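Local coordinates for protein uronate isomerase (Caulobacter crescentus, PDB 2Q01) that catalyses the isomerisation of D-glucuronate to D-fructuronate, and of D-galacturonate to D-tagaturonate, in the pathway of pentose and glucuronate interconversion, at residues A407-T412 and E455-D460; P36-H41 and L461-P466; L440-M443 and H447-D450; T365-E370 and R400-E405; G384-F389 and E394-F399. All blocks are in the same frame, centred on the assembly; numbering follows the deposited sequence.

Contact 1 of 5, residues A407-T412 and E455-D460; sequences AGFYNT and EELIVD. With K (potassium ion), chain E.
Apolar contact carries most of this pairing: Leu457, on helix 451-469, sends its two methyl branches to two aromatic rings of the loop 407-412. CD1 of Leu457 lies 4.1 Å from the centroid of the Phe409 ring and 30° off its normal, an off-centre CH-pi contact whose nearest ring atom is CD2 of Phe409 at 3.6 Å. The other branch, CD2 of Leu457, turns to the phenol end of Tyr410, 3.7 Å from its CZ. With CG of Tyr410 anti to the carbonyl carbon (chi1 -60°), the ring reaches out to the helix. Polar groups play a lesser part across the interface. OD2 of Asp460 stands 3.8 Å from CE2 of Tyr410, at the ring edge, while OD1 of Asp460 accepts a hydrogen bond from ND2 of Asn464. The loop leaves helix 393-407 through Gly408, whose phi is positive, and forms a type I beta turn from Phe409 to Thr412. Both N and OG1 of Thr412 bond to O of Phe409 from the same face of that carbonyl. Metal binding occupies the far side of the loop: OD1 of Asn411 binds potassium at 2.7 Å, and ND2 of Asn411 donates to O of Ala407 at 2.6 Å. Carbonyls of Ala375, Tyr378 and Leu381 of the same chain and of Ser75 of the second subunit also bind the ion.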
# COMPACT_ATOMS: atom_id res chain seq x y z
N ALA B 407 -15.84 1.13 -5.72
CA ALA B 407 -16.53 2.37 -6.07
C ALA B 407 -17.13 2.36 -7.48
O ALA B 407 -18.12 3.04 -7.75
CB ALA B 407 -15.60 3.57 -5.89
N GLY B 408 -16.55 1.57 -8.38
CA GLY B 408 -16.93 1.62 -9.78
C GLY B 408 -16.32 2.85 -10.42
O GLY B 408 -15.43 3.48 -9.85
N PHE B 409 -16.81 3.18 -11.61
CA PHE B 409 -16.32 4.34 -12.35
C PHE B 409 -17.19 5.57 -12.10
O PHE B 409 -16.73 6.70 -12.24
CB PHE B 409 -16.29 4.06 -13.84
CG PHE B 409 -15.22 3.09 -14.26
CD1 PHE B 409 -13.91 3.52 -14.44
CD2 PHE B 409 -15.53 1.76 -14.49
CE1 PHE B 409 -12.92 2.62 -14.83
CE2 PHE B 409 -14.55 0.86 -14.89
CZ PHE B 409 -13.24 1.29 -15.06
N TYR B 410 -18.45 5.33 -11.74
CA TYR B 410 -19.45 6.39 -11.72
C TYR B 410 -19.52 7.08 -10.37
O TYR B 410 -20.26 8.05 -10.19
CB TYR B 410 -20.80 5.82 -12.16
CG TYR B 410 -20.76 5.26 -13.56
CD1 TYR B 410 -20.52 3.90 -13.78
CD2 TYR B 410 -20.91 6.09 -14.67
CE1 TYR B 410 -20.46 3.38 -15.07
CE2 TYR B 410 -20.85 5.57 -15.97
CZ TYR B 410 -20.62 4.22 -16.15
OH TYR B 410 -20.56 3.70 -17.42
N ASN B 411 -18.71 6.57 -9.44
CA ASN B 411 -18.44 7.19 -8.15
C ASN B 411 -17.11 7.95 -8.15
O ASN B 411 -16.60 8.32 -7.09
CB ASN B 411 -18.41 6.12 -7.06
CG ASN B 411 -19.79 5.68 -6.63
OD1 ASN B 411 -20.67 6.52 -6.40
ND2 ASN B 411 -19.98 4.39 -6.44
N THR B 412 -16.55 8.14 -9.34
CA THR B 412 -15.36 8.98 -9.52
C THR B 412 -15.74 10.23 -10.34
O THR B 412 -16.84 10.30 -10.89
CB THR B 412 -14.16 8.20 -10.14
OG1 THR B 412 -14.40 7.95 -11.54
CG2 THR B 412 -13.91 6.87 -9.41
N GLU B 455 -15.55 1.92 -24.62
CA GLU B 455 -15.74 3.07 -25.51
C GLU B 455 -16.70 4.10 -24.92
O GLU B 455 -16.53 5.30 -25.14
CB GLU B 455 -16.24 2.60 -26.88
CG GLU B 455 -15.17 1.94 -27.75
CD GLU B 455 -15.70 1.45 -29.10
OE1 GLU B 455 -16.94 1.31 -29.26
OE2 GLU B 455 -14.87 1.20 -30.00
N GLU B 456 -17.71 3.62 -24.19
CA GLU B 456 -18.62 4.48 -23.44
C GLU B 456 -17.89 5.13 -22.27
O GLU B 456 -18.00 6.34 -22.06
CB GLU B 456 -19.81 3.69 -22.91
CG GLU B 456 -20.95 3.50 -23.89
CD GLU B 456 -22.17 2.83 -23.26
OE1 GLU B 456 -22.58 3.23 -22.14
OE2 GLU B 456 -22.73 1.89 -23.89
N LEU B 457 -17.14 4.32 -21.52
CA LEU B 457 -16.46 4.77 -20.30
C LEU B 457 -15.38 5.80 -20.51
O LEU B 457 -15.27 6.73 -19.73
CB LEU B 457 -15.90 3.59 -19.51
CG LEU B 457 -16.93 3.03 -18.52
CD1 LEU B 457 -16.52 1.69 -17.98
CD2 LEU B 457 -17.14 4.02 -17.40
N ILE B 458 -14.59 5.63 -21.57
CA ILE B 458 -13.50 6.57 -21.85
C ILE B 458 -14.03 8.00 -22.09
O ILE B 458 -13.45 8.96 -21.59
CB ILE B 458 -12.55 6.04 -22.97
CG1 ILE B 458 -11.23 6.82 -22.99
CG2 ILE B 458 -13.21 6.06 -24.34
CD1 ILE B 458 -10.30 6.49 -21.89
N VAL B 459 -15.15 8.11 -22.80
CA VAL B 459 -15.77 9.40 -23.10
C VAL B 459 -16.43 10.01 -21.86
O VAL B 459 -16.37 11.22 -21.64
CB VAL B 459 -16.78 9.28 -24.28
CG1 VAL B 459 -17.37 10.64 -24.66
CG2 VAL B 459 -16.10 8.67 -25.49
N ASP B 460 -17.03 9.15 -21.03
CA ASP B 460 -17.64 9.57 -19.77
C ASP B 460 -16.59 10.12 -18.82
O ASP B 460 -16.68 11.27 -18.38
CB ASP B 460 -18.39 8.41 -19.10
CG ASP B 460 -19.83 8.28 -19.58
OD1 ASP B 460 -20.35 9.24 -20.19
OD2 ASP B 460 -20.43 7.22 -19.34
K K E . -21.35 7.78 -4.11
O HOH W 1 -22.74 9.35 -5.67

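Contact 2 of 5, residues P36-H41 and L461-P466; sequences PIISPH and LTYNLP
Ile38 and Tyr463 bury the most surface here, 79 and 74 Å², and they meet methyl to ring face. CD1 of Ile38 sits 3.9 Å from the centroid of the Tyr463 ring and 28° off its normal, a CH-pi contact over the face. The same methyl also lies 3.4 Å from O of Tyr463, touching backbone as well as ring. CG of Tyr463 stands opposite its backbone N (chi1 -170°), and the ring comes to the strand with CD1 and CE1. Pro36 adds a second apolar contact, its CD 3.7 Å from CE1 of Tyr463. Beyond these, CG2 of Ile38 approaches CB of Pro466 at 4.3 Å, a looser touch. The phenol OH of Tyr463 is hydrogen-bonded to Lys467, one turn on in the same helix. A serine in place of Tyr463 would probably leave the Ile38 methyl and the Pro36 ring facing a gap and deprive Lys467 of its phenol partner. Segment 461-466 includes a pi-type turn at 461-464 and a kink where Pro466 has no N-H to give. Strand 37-39 pairs in parallel with strand 165-169, and helix 451-469 packs against strand 37-39 as an outer helix does in a TIM barrel, consistent with the metallo-dependent hydrolase superfamily.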
# COMPACT_ATOMS: atom_id res chain seq x y z
N PRO B 36 -12.71 18.53 -25.75
CA PRO B 36 -12.30 19.72 -25.00
C PRO B 36 -11.82 19.39 -23.60
O PRO B 36 -12.27 18.40 -23.00
CB PRO B 36 -13.58 20.56 -24.95
CG PRO B 36 -14.42 20.07 -26.09
CD PRO B 36 -14.13 18.60 -26.14
N ILE B 37 -10.90 20.20 -23.09
CA ILE B 37 -10.38 20.04 -21.74
C ILE B 37 -11.34 20.67 -20.71
O ILE B 37 -11.70 21.84 -20.81
CB ILE B 37 -8.96 20.65 -21.62
CG1 ILE B 37 -7.96 19.79 -22.41
CG2 ILE B 37 -8.53 20.77 -20.16
CD1 ILE B 37 -6.65 20.49 -22.70
N ILE B 38 -11.77 19.86 -19.75
CA ILE B 38 -12.53 20.37 -18.61
C ILE B 38 -11.64 20.30 -17.38
O ILE B 38 -11.21 19.21 -16.95
CB ILE B 38 -13.83 19.59 -18.38
CG1 ILE B 38 -14.74 19.73 -19.60
CG2 ILE B 38 -14.55 20.08 -17.13
CD1 ILE B 38 -15.74 18.63 -19.72
N SER B 39 -11.37 21.47 -16.82
CA SER B 39 -10.40 21.62 -15.75
C SER B 39 -11.05 22.25 -14.50
O SER B 39 -10.90 23.45 -14.26
CB SER B 39 -9.21 22.44 -16.25
OG SER B 39 -8.20 22.53 -15.26
N PRO B 40 -11.76 21.44 -13.70
CA PRO B 40 -12.67 21.96 -12.68
C PRO B 40 -12.01 22.33 -11.34
O PRO B 40 -12.69 22.86 -10.46
CB PRO B 40 -13.67 20.82 -12.51
CG PRO B 40 -12.91 19.58 -12.87
CD PRO B 40 -11.72 19.96 -13.69
N HIS B 41 -10.71 22.05 -11.19
CA HIS B 41 -9.95 22.50 -10.03
C HIS B 41 -8.50 22.79 -10.39
O HIS B 41 -7.78 21.91 -10.86
CB HIS B 41 -10.01 21.47 -8.89
CG HIS B 41 -9.32 21.92 -7.64
ND1 HIS B 41 -8.15 21.35 -7.19
CD2 HIS B 41 -9.62 22.90 -6.76
CE1 HIS B 41 -7.78 21.95 -6.07
NE2 HIS B 41 -8.65 22.90 -5.79
N LEU B 461 -15.58 9.30 -18.55
CA LEU B 461 -14.43 9.65 -17.70
C LEU B 461 -13.75 10.96 -18.09
O LEU B 461 -13.35 11.74 -17.23
CB LEU B 461 -13.41 8.51 -17.71
CG LEU B 461 -13.39 7.42 -16.62
CD1 LEU B 461 -14.77 7.00 -16.14
CD2 LEU B 461 -12.59 6.20 -17.09
N THR B 462 -13.64 11.20 -19.40
CA THR B 462 -12.98 12.38 -19.93
C THR B 462 -13.85 13.63 -19.86
O THR B 462 -13.38 14.70 -19.44
CB THR B 462 -12.51 12.14 -21.39
OG1 THR B 462 -11.60 11.03 -21.42
CG2 THR B 462 -11.80 13.36 -21.97
N TYR B 463 -15.12 13.50 -20.23
CA TYR B 463 -15.93 14.67 -20.52
C TYR B 463 -17.24 14.75 -19.73
O TYR B 463 -17.50 15.76 -19.07
CB TYR B 463 -16.19 14.76 -22.04
CG TYR B 463 -16.81 16.05 -22.53
CD1 TYR B 463 -16.01 17.14 -22.90
CD2 TYR B 463 -18.19 16.18 -22.66
CE1 TYR B 463 -16.59 18.32 -23.36
CE2 TYR B 463 -18.77 17.35 -23.12
CZ TYR B 463 -17.97 18.42 -23.46
OH TYR B 463 -18.55 19.58 -23.91
N ASN B 464 -18.06 13.71 -19.81
CA ASN B 464 -19.42 13.74 -19.25
C ASN B 464 -19.47 13.68 -17.73
O ASN B 464 -20.24 14.41 -17.10
CB ASN B 464 -20.27 12.61 -19.83
CG ASN B 464 -20.33 12.64 -21.34
OD1 ASN B 464 -20.79 13.62 -21.93
ND2 ASN B 464 -19.86 11.57 -21.97
N LEU B 465 -18.65 12.80 -17.15
CA LEU B 465 -18.56 12.63 -15.70
C LEU B 465 -17.96 13.81 -14.92
O LEU B 465 -18.48 14.13 -13.86
CB LEU B 465 -17.91 11.29 -15.32
CG LEU B 465 -18.81 10.07 -15.00
CD1 LEU B 465 -20.02 9.91 -15.93
CD2 LEU B 465 -17.97 8.80 -14.98
N PRO B 466 -16.85 14.43 -15.40
CA PRO B 466 -16.42 15.71 -14.79
C PRO B 466 -17.48 16.83 -14.85
O PRO B 466 -17.59 17.61 -13.90
CB PRO B 466 -15.20 16.11 -15.62
CG PRO B 466 -14.69 14.84 -16.19
CD PRO B 466 -15.90 14.01 -16.46

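Contact 3 of 5, residues L440-M443 and H447-D450; sequences LARM and HRMD
O of Met443 accepts two backbone N-H groups from the segment 447-450. N of Arg448 comes nearly along the C=O axis at 2.7 Å, with a C=O...N angle of 164°, while N of Met449 lies above the carbonyl plane, 3.1 Å from the same oxygen. The first of these bonds belongs to a Schellman motif that ends helix 425-445: His447, with positive phi, is the C-prime residue, and its own N bonds to O of Val444. Past this turn Asp450 takes the N-cap position of helix 451-469, so the motif forms the bend between two consecutive helices. Side chains then pack back on the helix end. Met443, bent at chi2 (-53°) and chi3, carries its CE over one face of the Arg448 guanidinium, 3.7 Å from CZ of Arg448. SD of Met443 comes within 3.4 Å of NH2 of Arg448. CG of Met449 touches CB of Met443 at 4.0 Å, and SD of Met449 lies 4.3 Å from CD1 of Leu440. Arg442 and Arg448 lie side by side, NH1 of Arg442 3.1 Å from NH2 of Arg448, because both guanidinium groups gather round the carboxylate of Glu394 of the second subunit. Arg442 also has a salt bridge to Glu401.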
# COMPACT_ATOMS: atom_id res chain seq x y z
N LEU B 440 -8.45 0.73 -19.17
CA LEU B 440 -9.61 0.17 -19.85
C LEU B 440 -9.24 -0.91 -20.88
O LEU B 440 -9.92 -1.94 -20.98
CB LEU B 440 -10.40 1.28 -20.54
CG LEU B 440 -11.64 1.91 -19.90
CD1 LEU B 440 -11.71 1.69 -18.40
CD2 LEU B 440 -11.71 3.40 -20.23
N ALA B 441 -8.15 -0.68 -21.61
CA ALA B 441 -7.61 -1.65 -22.58
C ALA B 441 -7.21 -2.97 -21.95
O ALA B 441 -7.38 -4.02 -22.56
CB ALA B 441 -6.43 -1.06 -23.29
N ARG B 442 -6.67 -2.91 -20.74
CA ARG B 442 -6.30 -4.13 -20.01
C ARG B 442 -7.55 -4.87 -19.53
O ARG B 442 -7.53 -6.10 -19.43
CB ARG B 442 -5.40 -3.81 -18.82
CG ARG B 442 -4.30 -4.84 -18.61
CD ARG B 442 -4.29 -5.40 -17.20
NE ARG B 442 -4.10 -4.37 -16.18
CZ ARG B 442 -4.38 -4.53 -14.89
NH1 ARG B 442 -4.87 -5.69 -14.46
NH2 ARG B 442 -4.17 -3.54 -14.04
N MET B 443 -8.62 -4.13 -19.24
CA MET B 443 -9.90 -4.74 -18.87
C MET B 443 -10.49 -5.46 -20.07
O MET B 443 -11.05 -6.54 -19.92
CB MET B 443 -10.90 -3.71 -18.33
CG MET B 443 -10.45 -2.91 -17.10
SD MET B 443 -9.90 -3.93 -15.73
CE MET B 443 -11.47 -4.28 -14.93
N HIS B 447 -10.68 -9.50 -20.86
CA HIS B 447 -12.12 -9.81 -20.99
C HIS B 447 -12.90 -9.58 -19.70
O HIS B 447 -13.85 -10.30 -19.38
CB HIS B 447 -12.34 -11.24 -21.54
CG HIS B 447 -11.34 -11.65 -22.58
ND1 HIS B 447 -11.32 -11.11 -23.85
CD2 HIS B 447 -10.32 -12.53 -22.53
CE1 HIS B 447 -10.33 -11.65 -24.53
NE2 HIS B 447 -9.71 -12.52 -23.76
N ARG B 448 -12.48 -8.56 -18.96
CA ARG B 448 -13.13 -8.15 -17.72
C ARG B 448 -14.16 -7.08 -18.04
O ARG B 448 -14.98 -6.72 -17.19
CB ARG B 448 -12.10 -7.59 -16.74
CG ARG B 448 -10.98 -8.55 -16.42
CD ARG B 448 -10.46 -8.33 -15.03
NE ARG B 448 -9.37 -7.37 -14.96
CZ ARG B 448 -8.96 -6.80 -13.83
NH1 ARG B 448 -9.56 -7.07 -12.68
NH2 ARG B 448 -7.95 -5.94 -13.87
N MET B 449 -14.10 -6.58 -19.26
CA MET B 449 -15.12 -5.69 -19.79
C MET B 449 -15.20 -5.80 -21.31
O MET B 449 -14.22 -6.15 -21.98
CB MET B 449 -14.88 -4.25 -19.30
CG MET B 449 -14.38 -3.22 -20.29
SD MET B 449 -14.15 -1.61 -19.51
CE MET B 449 -15.12 -1.76 -18.02
N ASP B 450 -16.39 -5.55 -21.84
CA ASP B 450 -16.62 -5.56 -23.27
C ASP B 450 -16.14 -4.24 -23.87
O ASP B 450 -16.15 -3.21 -23.19
CB ASP B 450 -18.10 -5.78 -23.56
CG ASP B 450 -18.56 -7.20 -23.23
OD1 ASP B 450 -17.72 -8.13 -23.26
OD2 ASP B 450 -19.76 -7.40 -22.95

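Contact 4 of 5, residues T365-E370 and R400-E405; sequences TTYSRE and REQVTE
This is a side-by-side packing of two nearly parallel helices, the beginning of 366-375 against 393-407; the axes of the short segments run 18° apart and approach to 8.0 Å. Ser368 and Gln402 mark the closest backbone approach, their CA atoms 5.1 Å apart. CA of Ser368 makes a CA-H...O contact of 3.6 Å with O of Gln402. Tyr367 meets two residues of helix 393-407. Its CG is anti to the carbonyl carbon (chi1 -76°), which leaves CB of Tyr367 on CG2 of Val403, at 3.9 Å, and the CD2 edge by Gln402. NE2 of Gln402 lies near the plane of the Tyr367 ring, 3.4 Å from CD2 of Tyr367, with amide and ring planes 50° apart. Replacing Tyr367 by alanine would probably open a gap beside Val403 and take the edge-to-face partner from Phe399. OG of Ser368 bonds to Glu364 of the second subunit, and Arg369 forms a salt bridge to Asp363 of that subunit. The two helices follow the neighbouring parallel strands 357-359 and 381-383, the repeated beta-alpha order of the TIM-barrel fold.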
# COMPACT_ATOMS: atom_id res chain seq x y z
N THR B 365 -2.90 4.42 0.47
CA THR B 365 -3.30 3.24 1.23
C THR B 365 -4.79 3.25 1.62
O THR B 365 -5.35 2.21 1.96
CB THR B 365 -2.41 3.06 2.46
OG1 THR B 365 -2.61 4.14 3.37
CG2 THR B 365 -0.95 3.04 2.03
N THR B 366 -5.41 4.43 1.53
CA THR B 366 -6.81 4.61 1.87
C THR B 366 -7.75 4.34 0.69
O THR B 366 -8.97 4.35 0.88
CB THR B 366 -7.10 6.03 2.40
OG1 THR B 366 -6.80 6.99 1.38
CG2 THR B 366 -6.29 6.33 3.64
N TYR B 367 -7.19 4.10 -0.50
CA TYR B 367 -8.00 3.86 -1.71
C TYR B 367 -8.90 2.65 -1.56
O TYR B 367 -10.12 2.76 -1.60
CB TYR B 367 -7.11 3.66 -2.95
CG TYR B 367 -6.50 4.91 -3.52
CD1 TYR B 367 -7.14 6.15 -3.40
CD2 TYR B 367 -5.29 4.86 -4.21
CE1 TYR B 367 -6.58 7.31 -3.93
CE2 TYR B 367 -4.72 6.00 -4.74
CZ TYR B 367 -5.36 7.23 -4.60
OH TYR B 367 -4.79 8.37 -5.13
N SER B 368 -8.28 1.49 -1.39
CA SER B 368 -9.02 0.25 -1.32
C SER B 368 -9.60 0.07 0.07
O SER B 368 -10.64 -0.56 0.24
CB SER B 368 -8.11 -0.93 -1.65
OG SER B 368 -7.01 -0.97 -0.76
N ARG B 369 -8.92 0.64 1.07
CA ARG B 369 -9.29 0.44 2.46
C ARG B 369 -10.49 1.27 2.87
O ARG B 369 -11.45 0.74 3.41
CB ARG B 369 -8.12 0.71 3.40
CG ARG B 369 -8.25 -0.01 4.73
CD ARG B 369 -7.59 0.74 5.88
NE ARG B 369 -6.18 1.02 5.64
CZ ARG B 369 -5.64 2.24 5.62
NH1 ARG B 369 -6.40 3.30 5.85
NH2 ARG B 369 -4.35 2.39 5.39
N GLU B 370 -10.43 2.57 2.63
CA GLU B 370 -11.40 3.48 3.22
C GLU B 370 -12.25 4.21 2.19
O GLU B 370 -13.47 4.21 2.29
CB GLU B 370 -10.70 4.49 4.13
CG GLU B 370 -9.78 3.84 5.16
CD GLU B 370 -9.31 4.80 6.25
OE1 GLU B 370 -9.58 6.01 6.14
OE2 GLU B 370 -8.68 4.32 7.21
N ARG B 400 -6.87 3.71 -10.29
CA ARG B 400 -7.80 2.87 -11.07
C ARG B 400 -7.81 1.40 -10.66
O ARG B 400 -8.86 0.78 -10.62
CB ARG B 400 -7.53 2.98 -12.58
CG ARG B 400 -7.91 4.32 -13.23
CD ARG B 400 -9.42 4.62 -13.14
NE ARG B 400 -9.71 5.98 -13.61
CZ ARG B 400 -10.80 6.68 -13.29
NH1 ARG B 400 -10.96 7.91 -13.77
NH2 ARG B 400 -11.74 6.17 -12.49
N GLU B 401 -6.63 0.86 -10.35
CA GLU B 401 -6.50 -0.53 -9.88
C GLU B 401 -7.07 -0.77 -8.47
O GLU B 401 -7.49 -1.89 -8.16
CB GLU B 401 -5.04 -0.97 -9.91
CG GLU B 401 -4.50 -1.26 -11.30
CD GLU B 401 -3.00 -1.56 -11.29
OE1 GLU B 401 -2.38 -1.55 -10.21
OE2 GLU B 401 -2.45 -1.80 -12.39
N GLN B 402 -7.09 0.26 -7.63
CA GLN B 402 -7.47 0.09 -6.22
C GLN B 402 -8.88 0.57 -5.86
O GLN B 402 -9.44 0.14 -4.86
CB GLN B 402 -6.41 0.71 -5.30
CG GLN B 402 -5.20 -0.20 -5.11
CD GLN B 402 -3.96 0.51 -4.61
OE1 GLN B 402 -2.84 0.02 -4.80
NE2 GLN B 402 -4.14 1.67 -3.99
N VAL B 403 -9.45 1.42 -6.71
CA VAL B 403 -10.70 2.11 -6.43
C VAL B 403 -11.90 1.54 -7.20
O VAL B 403 -13.02 1.52 -6.68
CB VAL B 403 -10.49 3.63 -6.69
CG1 VAL B 403 -11.73 4.32 -7.26
CG2 VAL B 403 -9.99 4.31 -5.43
N THR B 404 -11.65 1.06 -8.41
CA THR B 404 -12.70 0.65 -9.36
C THR B 404 -13.60 -0.48 -8.85
O THR B 404 -14.82 -0.42 -8.99
CB THR B 404 -12.08 0.24 -10.71
OG1 THR B 404 -11.32 1.33 -11.23
CG2 THR B 404 -13.15 -0.15 -11.72
N GLU B 405 -12.99 -1.49 -8.25
CA GLU B 405 -13.73 -2.69 -7.85
C GLU B 405 -14.83 -2.48 -6.80
O GLU B 405 -15.85 -3.18 -6.83
CB GLU B 405 -12.75 -3.80 -7.48
CG GLU B 405 -11.99 -4.28 -8.72
CD GLU B 405 -10.80 -5.16 -8.40
OE1 GLU B 405 -10.09 -4.87 -7.41
OE2 GLU B 405 -10.60 -6.16 -9.13

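Contact 5 of 5, residues G384-F389 and E394-F399; sequences GPSWWF and EGMMRF
Ser386 and Phe399 lead a contact between the loop 384-389 and helix 393-407, the link that follows strand 381-383 in a beta-alpha unit of the TIM-barrel fold. The dense part centres on these two residues. Ser386 has the most surface covered, 75 Å², and lies with its CA 5.7 Å from that of Met396. OG of Ser386 stands between its backbone N and carbonyl carbon (chi1 50°), which directs the oxygen at the helix backbone, 3.4 Å from CA of Met396. CG of Met396 lies 3.6 Å from the same oxygen. These are van der Waals contacts, since OG of Ser386 is hydrogen-bonded to O of His390 within the loop. Gly395, one residue before Met396, brings bare backbone against the serine, its C 3.8 Å from OG of Ser386. CB of Ser386 and CB of Phe399 are 4.1 Å apart.

The looser part lies at Pro385 and on the outer side of the helix. CA of Pro385 lies over one face of the Phe399 ring, 4.3 Å from its CZ, beside N of Ser386. The partly exposed Arg398 makes no contact with the loop and binds Glu364 instead, while the third subunit covers Glu394. Against this slack, the tight part includes one more approach, next to Pro385 in sequence: O of Gly384 lies 3.3 Å from CE2 of Phe399, obliquely to its ring.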
# COMPACT_ATOMS: atom_id res chain seq x y z
N GLY B 384 -12.13 11.80 -5.94
CA GLY B 384 -11.34 12.65 -6.81
C GLY B 384 -10.19 11.85 -7.35
O GLY B 384 -9.85 10.80 -6.79
N PRO B 385 -9.56 12.31 -8.44
CA PRO B 385 -8.42 11.60 -9.01
C PRO B 385 -7.22 11.63 -8.08
O PRO B 385 -7.20 12.38 -7.10
CB PRO B 385 -8.12 12.37 -10.29
CG PRO B 385 -8.65 13.73 -10.05
CD PRO B 385 -9.89 13.52 -9.23
N SER B 386 -6.22 10.80 -8.39
CA SER B 386 -4.97 10.81 -7.65
C SER B 386 -4.34 12.21 -7.72
O SER B 386 -4.32 12.85 -8.77
CB SER B 386 -4.02 9.74 -8.17
OG SER B 386 -3.91 9.81 -9.58
N TRP B 387 -3.86 12.67 -6.57
CA TRP B 387 -3.55 14.08 -6.38
C TRP B 387 -2.07 14.29 -6.07
O TRP B 387 -1.42 13.45 -5.43
CB TRP B 387 -4.51 14.63 -5.30
CG TRP B 387 -4.20 15.99 -4.71
CD1 TRP B 387 -3.82 17.12 -5.38
CD2 TRP B 387 -4.29 16.36 -3.32
NE1 TRP B 387 -3.63 18.15 -4.50
CE2 TRP B 387 -3.91 17.72 -3.23
CE3 TRP B 387 -4.64 15.67 -2.15
CZ2 TRP B 387 -3.88 18.41 -2.01
CZ3 TRP B 387 -4.60 16.35 -0.94
CH2 TRP B 387 -4.22 17.70 -0.88
N TRP B 388 -1.53 15.40 -6.59
CA TRP B 388 -0.20 15.92 -6.25
C TRP B 388 0.95 15.02 -6.71
O TRP B 388 1.30 15.01 -7.89
CB TRP B 388 -0.09 16.19 -4.75
CG TRP B 388 0.84 17.29 -4.35
CD1 TRP B 388 2.05 17.61 -4.90
CD2 TRP B 388 0.64 18.19 -3.26
NE1 TRP B 388 2.60 18.67 -4.23
CE2 TRP B 388 1.76 19.05 -3.22
CE3 TRP B 388 -0.38 18.37 -2.31
CZ2 TRP B 388 1.89 20.07 -2.27
CZ3 TRP B 388 -0.25 19.38 -1.37
CH2 TRP B 388 0.88 20.21 -1.36
N PHE B 389 1.52 14.28 -5.77
CA PHE B 389 2.63 13.37 -6.03
C PHE B 389 2.16 12.12 -6.77
O PHE B 389 2.94 11.45 -7.44
CB PHE B 389 3.31 12.97 -4.72
CG PHE B 389 3.82 14.13 -3.92
CD1 PHE B 389 3.09 14.64 -2.85
CD2 PHE B 389 5.04 14.73 -4.25
CE1 PHE B 389 3.57 15.72 -2.12
CE2 PHE B 389 5.52 15.80 -3.52
CZ PHE B 389 4.79 16.30 -2.45
N GLU B 394 2.15 6.02 -12.92
CA GLU B 394 2.02 4.97 -11.90
C GLU B 394 0.94 5.25 -10.86
O GLU B 394 0.29 4.33 -10.37
CB GLU B 394 3.37 4.70 -11.21
CG GLU B 394 3.93 3.31 -11.45
CD GLU B 394 4.43 3.09 -12.86
OE1 GLU B 394 5.48 3.67 -13.22
OE2 GLU B 394 3.80 2.31 -13.60
N GLY B 395 0.73 6.52 -10.53
CA GLY B 395 -0.23 6.92 -9.51
C GLY B 395 -1.66 6.80 -9.96
O GLY B 395 -2.50 6.25 -9.24
N MET B 396 -1.96 7.32 -11.15
CA MET B 396 -3.30 7.24 -11.71
C MET B 396 -3.71 5.79 -11.94
O MET B 396 -4.87 5.42 -11.74
CB MET B 396 -3.38 8.02 -13.02
CG MET B 396 -2.82 9.43 -12.94
SD MET B 396 -2.73 10.24 -14.55
CE MET B 396 -2.67 11.96 -14.06
N MET B 397 -2.76 4.97 -12.36
CA MET B 397 -3.01 3.55 -12.59
C MET B 397 -3.34 2.86 -11.28
O MET B 397 -4.28 2.07 -11.23
CB MET B 397 -1.80 2.89 -13.26
CG MET B 397 -2.04 1.45 -13.74
SD MET B 397 -3.22 1.28 -15.10
CE MET B 397 -2.38 2.17 -16.41
N ARG B 398 -2.57 3.15 -10.23
CA ARG B 398 -2.82 2.58 -8.90
C ARG B 398 -4.20 2.97 -8.36
O ARG B 398 -4.91 2.13 -7.81
CB ARG B 398 -1.73 2.98 -7.91
CG ARG B 398 -0.47 2.12 -8.01
CD ARG B 398 0.41 2.28 -6.79
NE ARG B 398 0.95 3.63 -6.66
CZ ARG B 398 2.12 4.03 -7.16
NH1 ARG B 398 2.53 5.28 -6.98
NH2 ARG B 398 2.87 3.18 -7.86
N PHE B 399 -4.57 4.24 -8.55
CA PHE B 399 -5.91 4.71 -8.27
C PHE B 399 -6.94 3.82 -8.96
O PHE B 399 -7.77 3.21 -8.28
CB PHE B 399 -6.06 6.18 -8.66
CG PHE B 399 -7.45 6.72 -8.44
CD1 PHE B 399 -8.33 6.87 -9.51
CD2 PHE B 399 -7.88 7.09 -7.18
CE1 PHE B 399 -9.62 7.37 -9.31
CE2 PHE B 399 -9.17 7.59 -6.97
CZ PHE B 399 -10.03 7.73 -8.04

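How the contacts relate
All five contacts lie in the TIM-barrel chain. Contact 2 joins residues 420 apart in sequence, and the loop it closes encloses the other four; contact 5 is nested in contact 4, and contact 3 in contact 1. Contacts 4 and 5 share helix 393-407, with centres about 11 Å apart, and contacts 1 and 2 share helix 451-469, about 12 Å apart. Contact 3 lies at the bend between helices 425-445 and 451-469, and its centre is about 13 Å from that of contact 1, where Phe409 packs on Leu440. Contacts 3 and 4 are joined by a salt bridge between their helices. Contacts 1, 3 and 4 touch the second subunit and contact 5 the third, so this region contributes to the subunit interfaces of the three-chain assembly.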